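Local structure of 33 kDa chaperonin (Thermotoga maritima, 1VQ0) at residues V50-G53 against R54-G58. The protein is probably a redox-regulated molecular chaperone that protects thermally unfolding and oxidatively damaged proteins from irreversible aggregation. Numbering follows the deposited sequence.
Sequences VVLG and RALIG
Arg54 lies alongside Val50, one helical turn earlier, and the two side chains point the same way. CB of Arg54 sits 3.5 Å from Val50 O. Arg54 CG comes closer, 3.3 Å from Val50 O, because chi1 of -76° sets it beside the backbone N, which is itself hydrogen-bonded to Val50 O. Arg54 CD moves off, 4.2 Å from Val50 O. Arg54 NE then passes Val50 CG1 at 4.0 Å, with the methyl oblique to the guanidinium group. The chain is extended from CG to NE. At its tip, NH1 forms a salt bridge with Glu147. The side chain also touches Val116 and Ile168.

On another flank, Leu52 and Leu56 meet at an angle, CG of Leu52 lying 4.0 Å from CD1 of Leu56. CG1 and CD1 of Ile57 both come up against the carbonyl oxygen of Gly53. Four successive backbone hydrogen bonds, N-H of i+4 to O of i, tie the turns together. Leu56 N to Leu52 O is the straightest, 2.8 Å with an N-H...O angle of 171°. Val51 and Ala55 rest on Val85 of strand 84-90, while Ile57 reaches strand 164-173. This is regular alpha-helix, here the buried middle of helix 46-62 in the Hsp33 fold.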
ATOM      1  N   VAL A  50     -13.343 -22.543   3.220  1.00 34.26           N
ATOM      2  CA  VAL A  50     -14.203 -21.444   3.633  1.00 34.10           C
ATOM      3  C   VAL A  50     -13.405 -20.122   3.575  1.00 34.68           C
ATOM      4  O   VAL A  50     -13.907 -19.101   3.138  1.00 35.79           O
ATOM      5  CB  VAL A  50     -14.805 -21.738   5.042  1.00 34.34           C
ATOM      6  CG1 VAL A  50     -15.515 -20.492   5.636  1.00 28.70           C
ATOM      7  CG2 VAL A  50     -15.784 -22.890   4.962  1.00 32.94           C
ATOM      8  N   VAL A  51     -12.147 -20.162   4.017  1.00 34.66           N
ATOM      9  CA  VAL A  51     -11.313 -18.959   4.056  1.00 33.36           C
ATOM     10  C   VAL A  51     -11.035 -18.426   2.640  1.00 33.01           C
ATOM     11  O   VAL A  51     -11.292 -17.266   2.334  1.00 33.84           O
ATOM     12  CB  VAL A  51      -9.955 -19.229   4.775  1.00 32.76           C
ATOM     13  CG1 VAL A  51      -9.095 -17.948   4.797  1.00 31.53           C
ATOM     14  CG2 VAL A  51     -10.174 -19.666   6.201  1.00 30.68           C
ATOM     15  N   LEU A  52     -10.490 -19.287   1.792  1.00 32.80           N
ATOM     16  CA  LEU A  52     -10.295 -18.954   0.390  1.00 32.07           C
ATOM     17  C   LEU A  52     -11.599 -18.615  -0.355  1.00 32.64           C
ATOM     18  O   LEU A  52     -11.619 -17.709  -1.149  1.00 33.62           O
ATOM     19  CB  LEU A  52      -9.511 -20.029  -0.326  1.00 31.82           C
ATOM     20  CG  LEU A  52      -9.084 -19.737  -1.791  1.00 31.35           C
ATOM     21  CD1 LEU A  52      -8.404 -18.374  -1.945  1.00 29.29           C
ATOM     22  CD2 LEU A  52      -8.183 -20.802  -2.380  1.00 27.96           C
ATOM     23  N   GLY A  53     -12.664 -19.371  -0.095  1.00 32.36           N
ATOM     24  CA  GLY A  53     -13.946 -19.144  -0.729  1.00 31.00           C
ATOM     25  C   GLY A  53     -14.469 -17.740  -0.445  1.00 31.62           C
ATOM     26  O   GLY A  53     -14.925 -17.037  -1.333  1.00 33.63           O
ATOM     27  N   ARG A  54     -14.374 -17.311   0.790  1.00 30.83           N
ATOM     28  CA  ARG A  54     -14.844 -16.012   1.135  1.00 31.57           C
ATOM     29  C   ARG A  54     -14.066 -14.927   0.409  1.00 32.50           C
ATOM     30  O   ARG A  54     -14.657 -13.913  -0.037  1.00 32.97           O
ATOM     31  CB  ARG A  54     -14.712 -15.757   2.607  1.00 32.18           C
ATOM     32  CG  ARG A  54     -15.761 -16.453   3.515  1.00 35.76           C
ATOM     33  CD  ARG A  54     -15.796 -15.810   4.926  1.00 33.98           C
ATOM     34  NE  ARG A  54     -16.492 -16.655   5.882  1.00 37.33           N
ATOM     35  CZ  ARG A  54     -16.564 -16.407   7.189  1.00 37.73           C
ATOM     36  NH1 ARG A  54     -15.986 -15.339   7.692  1.00 39.68           N
ATOM     37  NH2 ARG A  54     -17.202 -17.233   7.998  1.00 29.19           N
ATOM     38  N   ALA A  55     -12.758 -15.164   0.293  1.00 32.03           N
ATOM     39  CA  ALA A  55     -11.861 -14.255  -0.358  1.00 31.96           C
ATOM     40  C   ALA A  55     -12.138 -14.176  -1.886  1.00 33.08           C
ATOM     41  O   ALA A  55     -12.237 -13.053  -2.418  1.00 31.51           O
ATOM     42  CB  ALA A  55     -10.437 -14.606  -0.081  1.00 31.39           C
ATOM     43  N   LEU A  56     -12.326 -15.358  -2.524  1.00 30.65           N
ATOM     44  CA  LEU A  56     -12.751 -15.475  -3.927  1.00 31.16           C
ATOM     45  C   LEU A  56     -14.092 -14.777  -4.164  1.00 31.56           C
ATOM     46  O   LEU A  56     -14.255 -14.087  -5.136  1.00 30.41           O
ATOM     47  CB  LEU A  56     -12.867 -16.946  -4.373  1.00 30.05           C
ATOM     48  CG  LEU A  56     -11.573 -17.733  -4.404  1.00 33.21           C
ATOM     49  CD1 LEU A  56     -11.758 -19.258  -4.669  1.00 27.99           C
ATOM     50  CD2 LEU A  56     -10.674 -17.100  -5.479  1.00 31.95           C
ATOM     51  N   ILE A  57     -15.046 -14.969  -3.268  1.00 30.78           N
ATOM     52  CA  ILE A  57     -16.350 -14.270  -3.387  1.00 30.88           C
ATOM     53  C   ILE A  57     -16.117 -12.741  -3.372  1.00 32.26           C
ATOM     54  O   ILE A  57     -16.583 -12.033  -4.248  1.00 31.77           O
ATOM     55  CB  ILE A  57     -17.315 -14.712  -2.279  1.00 29.32           C
ATOM     56  CG1 ILE A  57     -17.673 -16.202  -2.484  1.00 29.72           C
ATOM     57  CG2 ILE A  57     -18.588 -13.852  -2.242  1.00 30.29           C
ATOM     58  CD1 ILE A  57     -18.158 -16.914  -1.211  1.00 24.93           C
ATOM     59  N   GLY A  58     -15.375 -12.276  -2.373  1.00 33.43           N
ATOM     60  CA  GLY A  58     -14.936 -10.874  -2.268  1.00 32.90           C
ATOM     61  C   GLY A  58     -14.414 -10.332  -3.573  1.00 33.82           C
ATOM     62  O   GLY A  58     -14.946  -9.370  -4.092  1.00 33.95           O
TER